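Local coordinates for PAC2 family protein (Streptomyces avermitilis, PDB 3MNF) that is of unknown function but belongs to the PAC2 family, whose relatives include proteasome assembly chaperones, at residues Ala27-Glu32 / Val208-Gly213; Thr138-Leu143 / Gly172-Ser177. All blocks are in the same frame, centred on the assembly; numbering follows the deposited sequence.

Interaction 1: Ala27-Glu32 / Val208-Gly213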
ATOM      1  N   ALA A  27      20.873 -10.877  21.651  1.00 69.83           N
ATOM      2  CA  ALA A  27      20.328 -10.319  22.873  1.00 71.42           C
ATOM      3  C   ALA A  27      21.498 -10.062  23.841  1.00 74.57           C
ATOM      4  O   ALA A  27      21.610  -8.988  24.456  1.00 76.00           O
ATOM      5  CB  ALA A  27      19.321 -11.262  23.464  1.00 71.56           C
ATOM      6  N   HIS A  28      22.382 -11.056  23.924  1.00 76.00           N
ATOM      7  CA  HIS A  28      23.550 -11.030  24.781  1.00 78.70           C
ATOM      8  C   HIS A  28      24.471  -9.855  24.450  1.00 79.09           C
ATOM      9  O   HIS A  28      24.967  -9.170  25.339  1.00 81.33           O
ATOM     10  CB  HIS A  28      24.297 -12.352  24.643  1.00 79.36           C
ATOM     11  CG  HIS A  28      25.493 -12.459  25.528  1.00 82.32           C
ATOM     12  ND1 HIS A  28      25.435 -12.996  26.791  1.00 85.85           N
ATOM     13  CD2 HIS A  28      26.780 -12.091  25.334  1.00 83.65           C
ATOM     14  CE1 HIS A  28      26.636 -12.955  27.341  1.00 88.26           C
ATOM     15  NE2 HIS A  28      27.469 -12.412  26.476  1.00 86.56           N
ATOM     16  N   LEU A  29      24.702  -9.618  23.170  1.00 77.48           N
ATOM     17  CA  LEU A  29      25.485  -8.470  22.773  1.00 78.36           C
ATOM     18  C   LEU A  29      24.787  -7.189  23.202  1.00 79.28           C
ATOM     19  O   LEU A  29      25.424  -6.274  23.700  1.00 81.31           O
ATOM     20  CB  LEU A  29      25.708  -8.468  21.263  1.00 76.11           C
ATOM     21  CG  LEU A  29      26.427  -9.700  20.721  1.00 75.96           C
ATOM     22  CD1 LEU A  29      26.638  -9.577  19.235  1.00 74.08           C
ATOM     23  CD2 LEU A  29      27.759  -9.898  21.417  1.00 78.60           C
ATOM     24  N   ASP A  30      23.470  -7.133  23.028  1.00 78.78           N
ATOM     25  CA  ASP A  30      22.726  -5.919  23.328  1.00 79.87           C
ATOM     26  C   ASP A  30      22.754  -5.620  24.812  1.00 83.11           C
ATOM     27  O   ASP A  30      22.927  -4.473  25.220  1.00 84.53           O
ATOM     28  CB  ASP A  30      21.284  -6.015  22.835  1.00 78.08           C
ATOM     29  CG  ASP A  30      20.628  -4.649  22.703  1.00 79.71           C
ATOM     30  OD1 ASP A  30      21.293  -3.715  22.211  1.00 81.95           O
ATOM     31  OD2 ASP A  30      19.453  -4.488  23.087  1.00 81.68           O
ATOM     32  N   ARG A  31      22.585  -6.668  25.608  1.00 85.03           N
ATOM     33  CA  ARG A  31      22.605  -6.564  27.061  1.00 89.16           C
ATOM     34  C   ARG A  31      23.998  -6.186  27.560  1.00 91.23           C
ATOM     35  O   ARG A  31      24.161  -5.107  28.124  1.00 92.90           O
ATOM     36  CB  ARG A  31      22.126  -7.878  27.671  1.00 90.49           C
ATOM     37  CG  ARG A  31      21.995  -7.933  29.194  1.00 97.99           C
ATOM     38  CD  ARG A  31      21.606  -9.368  29.633  1.00105.52           C
ATOM     39  NE  ARG A  31      20.844 -10.051  28.563  1.00107.64           N
ATOM     40  CZ  ARG A  31      21.145 -11.246  28.037  1.00107.89           C
ATOM     41  NH1 ARG A  31      22.189 -11.950  28.508  1.00110.19           N
ATOM     42  NH2 ARG A  31      20.387 -11.743  27.053  1.00102.57           N
ATOM     43  N   GLU A  32      24.996  -7.047  27.317  1.00 91.32           N
ATOM     44  CA  GLU A  32      26.352  -6.844  27.852  1.00 94.28           C
ATOM     45  C   GLU A  32      26.930  -5.485  27.487  1.00 94.13           C
ATOM     46  O   GLU A  32      27.582  -4.852  28.316  1.00 97.56           O
ATOM     47  CB  GLU A  32      27.348  -7.935  27.419  1.00 94.58           C
ATOM     48  CG  GLU A  32      26.982  -9.396  27.714  1.00 97.29           C
ATOM     49  CD  GLU A  32      26.537  -9.690  29.152  1.00103.72           C
ATOM     50  OE1 GLU A  32      27.326  -9.463  30.109  1.00106.56           O
ATOM     51  OE2 GLU A  32      25.385 -10.191  29.301  1.00104.79           O
ATOM     52  N   VAL A 208      36.644  -8.715  17.614  1.00107.32           N
ATOM     53  CA  VAL A 208      36.063  -7.908  18.671  1.00104.61           C
ATOM     54  C   VAL A 208      35.929  -8.780  19.905  1.00103.30           C
ATOM     55  O   VAL A 208      35.362  -9.867  19.829  1.00100.95           O
ATOM     56  CB  VAL A 208      34.681  -7.339  18.229  1.00100.34           C
ATOM     57  CG1 VAL A 208      33.662  -7.380  19.340  1.00 96.46           C
ATOM     58  CG2 VAL A 208      34.834  -5.928  17.731  1.00102.81           C
ATOM     59  N   ARG A 209      36.465  -8.314  21.029  1.00105.58           N
ATOM     60  CA  ARG A 209      36.304  -8.987  22.312  1.00105.30           C
ATOM     61  C   ARG A 209      34.838  -9.000  22.727  1.00100.30           C
ATOM     62  O   ARG A 209      34.270  -7.943  22.959  1.00100.09           O
ATOM     63  CB  ARG A 209      37.074  -8.223  23.382  1.00110.24           C
ATOM     64  CG  ARG A 209      37.107  -8.912  24.725  1.00112.84           C
ATOM     65  CD  ARG A 209      38.272  -9.887  24.776  1.00118.31           C
ATOM     66  NE  ARG A 209      38.172 -10.818  25.895  1.00120.21           N
ATOM     67  CZ  ARG A 209      39.140 -11.656  26.251  1.00125.08           C
ATOM     68  NH1 ARG A 209      40.282 -11.680  25.580  1.00128.24           N
ATOM     69  NH2 ARG A 209      38.966 -12.468  27.284  1.00127.31           N
ATOM     70  N   ILE A 210      34.228 -10.177  22.836  1.00 97.06           N
ATOM     71  CA  ILE A 210      32.849 -10.274  23.322  1.00 92.83           C
ATOM     72  C   ILE A 210      32.810 -10.777  24.765  1.00 95.02           C
ATOM     73  O   ILE A 210      33.315 -11.875  25.054  1.00 96.68           O
ATOM     74  CB  ILE A 210      32.029 -11.247  22.482  1.00 88.94           C
ATOM     75  CG1 ILE A 210      31.995 -10.794  21.018  1.00 88.08           C
ATOM     76  CG2 ILE A 210      30.644 -11.389  23.074  1.00 85.91           C
ATOM     77  CD1 ILE A 210      31.532 -11.844  20.040  1.00 85.45           C
ATOM     78  N   PRO A 211      32.205  -9.995  25.678  1.00 95.57           N
ATOM     79  CA  PRO A 211      32.058 -10.466  27.059  1.00 98.29           C
ATOM     80  C   PRO A 211      30.976 -11.541  27.131  1.00 95.23           C
ATOM     81  O   PRO A 211      29.832 -11.292  26.758  1.00 91.87           O
ATOM     82  CB  PRO A 211      31.645  -9.203  27.837  1.00100.23           C
ATOM     83  CG  PRO A 211      31.823  -8.055  26.871  1.00 99.09           C
ATOM     84  CD  PRO A 211      31.637  -8.649  25.504  1.00 94.85           C
ATOM     85  N   LEU A 212      31.353 -12.727  27.594  1.00 97.17           N
ATOM     86  CA  LEU A 212      30.477 -13.894  27.572  1.00 95.04           C
ATOM     87  C   LEU A 212      29.658 -14.070  28.848  1.00 97.90           C
ATOM     88  O   LEU A 212      28.854 -15.000  28.944  1.00 97.03           O
ATOM     89  CB  LEU A 212      31.290 -15.160  27.296  1.00 96.21           C
ATOM     90  CG  LEU A 212      32.324 -15.123  26.162  1.00 95.97           C
ATOM     91  CD1 LEU A 212      33.503 -16.057  26.473  1.00100.20           C
ATOM     92  CD2 LEU A 212      31.698 -15.436  24.804  1.00 90.31           C
ATOM     93  N   GLY A 213      29.858 -13.178  29.819  1.00102.35           N
ATOM     94  CA  GLY A 213      29.119 -13.206  31.082  1.00106.60           C
ATOM     95  C   GLY A 213      28.961 -14.603  31.653  1.00109.31           C
ATOM     96  O   GLY A 213      29.940 -15.340  31.786  1.00111.68           O
TER
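His28 reaches from helix 21-32 to the loop 208-213 and ends on the backbone of Pro211. Its CB leaves the helix toward the loop. CG lies anti to the backbone N (chi1 -178°), which carries the ring out to the loop. His28 CD2 passes 3.5 Å from Pro211 O. At the tip, His28 NE2 donates to Pro211 O over 2.6 Å. The N-H...O angle is 154°, and the donor lies in the carbonyl plane, on a lone pair. Pro211 O also sits close to the ring plane, so the bond helps to hold the imidazole's orientation. His28 CE1 lies 3.4 Å from Leu212 O. One ring face carries Glu32 CG, offset toward the rim, one helical turn further on. The same Glu32 CG lies 3.6 Å from Pro211 O. Next to the histidine, Leu29 CD2 meets Ile210 CG2 at 3.6 Å, and the two side chains run obliquely to each other. Leu199 of helix 192-206 touches both His28 and Leu29, while Trp33 packs on Ile210 and Pro211. This is helix-to-loop packing within the PAC2 domain: a histidine side chain ties helix 21-32 to the connection between helices 192-206 and 215-226.

Interaction 2: Thr138-Leu143 / Gly172-Ser177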
ATOM      1  N   THR A 138      28.212 -17.287   2.253  1.00 89.74           N
ATOM      2  CA  THR A 138      28.461 -15.986   1.658  1.00 90.36           C
ATOM      3  C   THR A 138      28.384 -16.116   0.136  1.00 93.08           C
ATOM      4  O   THR A 138      28.624 -17.194  -0.415  1.00 95.50           O
ATOM      5  CB  THR A 138      29.820 -15.409   2.125  1.00 91.98           C
ATOM      6  OG1 THR A 138      30.003 -14.104   1.575  1.00 91.99           O
ATOM      7  CG2 THR A 138      30.980 -16.303   1.696  1.00 96.14           C
ATOM      8  N   SER A 139      27.999 -15.031  -0.533  1.00 93.48           N
ATOM      9  CA  SER A 139      28.060 -14.949  -1.995  1.00 96.49           C
ATOM     10  C   SER A 139      28.999 -13.836  -2.420  1.00 99.11           C
ATOM     11  O   SER A 139      29.065 -13.486  -3.593  1.00101.50           O
ATOM     12  CB  SER A 139      26.675 -14.760  -2.597  1.00 94.53           C
ATOM     13  OG  SER A 139      25.989 -15.996  -2.617  1.00 94.78           O
ATOM     14  N   ASP A 140      29.716 -13.290  -1.439  1.00 99.61           N
ATOM     15  CA  ASP A 140      30.832 -12.383  -1.651  1.00103.26           C
ATOM     16  C   ASP A 140      32.077 -13.235  -1.947  1.00107.63           C
ATOM     17  O   ASP A 140      32.593 -13.894  -1.049  1.00107.79           O
ATOM     18  CB  ASP A 140      31.041 -11.517  -0.392  1.00101.61           C
ATOM     19  CG  ASP A 140      32.049 -10.386  -0.603  1.00105.99           C
ATOM     20  OD1 ASP A 140      31.722  -9.401  -1.296  1.00108.13           O
ATOM     21  OD2 ASP A 140      33.172 -10.462  -0.060  1.00110.40           O
ATOM     22  N   PRO A 141      32.562 -13.234  -3.206  1.00111.89           N
ATOM     23  CA  PRO A 141      33.705 -14.104  -3.534  1.00116.80           C
ATOM     24  C   PRO A 141      34.944 -13.747  -2.708  1.00119.08           C
ATOM     25  O   PRO A 141      35.764 -14.613  -2.399  1.00121.54           O
ATOM     26  CB  PRO A 141      33.945 -13.835  -5.027  1.00120.52           C
ATOM     27  CG  PRO A 141      33.368 -12.480  -5.272  1.00118.57           C
ATOM     28  CD  PRO A 141      32.197 -12.351  -4.331  1.00112.86           C
ATOM     29  N   ASP A 142      35.041 -12.472  -2.345  1.00118.66           N
ATOM     30  CA  ASP A 142      36.118 -11.940  -1.526  1.00120.93           C
ATOM     31  C   ASP A 142      36.132 -12.569  -0.129  1.00118.76           C
ATOM     32  O   ASP A 142      37.102 -13.230   0.243  1.00121.62           O
ATOM     33  CB  ASP A 142      35.964 -10.419  -1.440  1.00120.35           C
ATOM     34  CG  ASP A 142      37.131  -9.744  -0.753  1.00124.15           C
ATOM     35  OD1 ASP A 142      37.224  -9.809   0.499  1.00124.15           O
ATOM     36  OD2 ASP A 142      37.945  -9.124  -1.473  1.00129.02           O
ATOM     37  N   LEU A 143      35.056 -12.358   0.631  1.00114.13           N
ATOM     38  CA  LEU A 143      34.911 -12.939   1.963  1.00112.24           C
ATOM     39  C   LEU A 143      35.131 -14.443   1.963  1.00114.14           C
ATOM     40  O   LEU A 143      35.698 -14.981   2.909  1.00114.92           O
ATOM     41  CB  LEU A 143      33.526 -12.656   2.550  1.00107.11           C
ATOM     42  CG  LEU A 143      33.118 -11.349   3.236  1.00104.35           C
ATOM     43  CD1 LEU A 143      31.734 -11.554   3.835  1.00100.87           C
ATOM     44  CD2 LEU A 143      34.067 -10.874   4.320  1.00105.55           C
ATOM     45  N   GLY A 172      25.526  -5.166  -3.046  1.00 84.22           N
ATOM     46  CA  GLY A 172      26.962  -4.865  -3.032  1.00 86.09           C
ATOM     47  C   GLY A 172      27.469  -4.505  -1.645  1.00 84.74           C
ATOM     48  O   GLY A 172      28.474  -3.809  -1.502  1.00 87.07           O
ATOM     49  N   VAL A 173      26.749  -4.968  -0.628  1.00 81.03           N
ATOM     50  CA  VAL A 173      27.181  -4.906   0.767  1.00 79.66           C
ATOM     51  C   VAL A 173      27.630  -6.305   1.184  1.00 78.71           C
ATOM     52  O   VAL A 173      26.815  -7.234   1.205  1.00 77.21           O
ATOM     53  CB  VAL A 173      26.020  -4.459   1.692  1.00 76.95           C
ATOM     54  CG1 VAL A 173      26.450  -4.437   3.142  1.00 75.73           C
ATOM     55  CG2 VAL A 173      25.526  -3.102   1.273  1.00 78.33           C
ATOM     56  N   PRO A 174      28.925  -6.476   1.500  1.00 80.17           N
ATOM     57  CA  PRO A 174      29.447  -7.781   1.927  1.00 79.90           C
ATOM     58  C   PRO A 174      28.647  -8.346   3.084  1.00 76.66           C
ATOM     59  O   PRO A 174      28.441  -7.662   4.089  1.00 76.17           O
ATOM     60  CB  PRO A 174      30.844  -7.446   2.410  1.00 82.06           C
ATOM     61  CG  PRO A 174      31.207  -6.256   1.651  1.00 84.58           C
ATOM     62  CD  PRO A 174      29.983  -5.461   1.442  1.00 82.79           C
ATOM     63  N   ALA A 175      28.174  -9.572   2.951  1.00 75.36           N
ATOM     64  CA  ALA A 175      27.462 -10.201   4.063  1.00 72.79           C
ATOM     65  C   ALA A 175      27.780 -11.679   4.188  1.00 73.33           C
ATOM     66  O   ALA A 175      28.071 -12.356   3.199  1.00 75.46           O
ATOM     67  CB  ALA A 175      25.969  -9.992   3.940  1.00 70.12           C
ATOM     68  N   VAL A 176      27.734 -12.170   5.416  1.00 72.00           N
ATOM     69  CA  VAL A 176      27.903 -13.593   5.680  1.00 72.22           C
ATOM     70  C   VAL A 176      26.910 -13.965   6.757  1.00 69.71           C
ATOM     71  O   VAL A 176      26.592 -13.147   7.627  1.00 68.94           O
ATOM     72  CB  VAL A 176      29.364 -13.957   6.108  1.00 74.92           C
ATOM     73  CG1 VAL A 176      29.872 -13.035   7.189  1.00 74.51           C
ATOM     74  CG2 VAL A 176      29.452 -15.385   6.585  1.00 75.60           C
ATOM     75  N   SER A 177      26.391 -15.181   6.685  1.00 68.86           N
ATOM     76  CA  SER A 177      25.606 -15.692   7.787  1.00 67.02           C
ATOM     77  C   SER A 177      26.338 -16.860   8.404  1.00 68.19           C
ATOM     78  O   SER A 177      26.942 -17.662   7.692  1.00 70.37           O
ATOM     79  CB  SER A 177      24.208 -16.099   7.337  1.00 65.68           C
ATOM     80  OG  SER A 177      24.258 -16.823   6.126  1.00 68.12           O
TER
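Thr138 OG1 takes part in two hydrogen bonds where the chain turns toward helix 141-146. Thr138 OG1 donates to Ala175 O over 3.1 Å and accepts from Asp140 N, also at 3.1 Å. The second bond closes an ST turn, with an N-H...O angle of 152°. Thr138 holds OG1 anti to its own backbone N (chi1 -177°), beside the carbonyl carbon, and this sends the hydroxyl toward strand 175-183. It meets Ala175 O tilted out of the carbonyl plane.

The turn leads into helix 141-146. Asp140 is the N-cap of this helix. Asp140 OD2 accepts from Leu143 N at 2.8 Å, on the anti side of the carboxylate and somewhat out of its plane. This bond is nearly straight, at 166°. The other oxygen, Asp140 OD1, lies 4.3 Å from Pro174 CB, a looser contact.

Leu143 is directed toward 172-177, and its CD1 branch does the touching. Leu143 CD1 lies 3.8 Å from Ala175 O and 4.1 Å from Val176 CB. Pro174 CB is a little further off. Leu115 of the neighbouring strand 115-124 also touches Leu143. Ser139, in the turn, bonds through OG to Glu166 and packs on Arg63 of the second subunit.

The chemistry is divided between turn and helix. One hydroxyl links the turn to strand 175-183, and a carboxylate caps the helix that follows. The charge of Asp140 would probably also suit the positive end of the helix dipole. The leucine methyl adds an apolar contact beside the polar link.

How the interactions relate
Interactions 1 and 2 lie in separate parts of the same PAC2 domain. Their centres are 24 Å apart, and their nearest atoms are about 12 Å apart. Along the chain, 27-32 comes first, then 138-143, 172-177 and finally 208-213, so interaction 2 falls within the span bridged by interaction 1. Interaction 2 belongs to one edge of the seven-stranded mixed sheet, where 134-138 is the outermost strand within the chain and 175-183 its neighbour. Interaction 1 joins helix 21-32, which packs on strand 82-91 of that sheet, to a late loop. One contact thus connects early and late parts of the domain, while the other links neighbouring elements at the sheet edge.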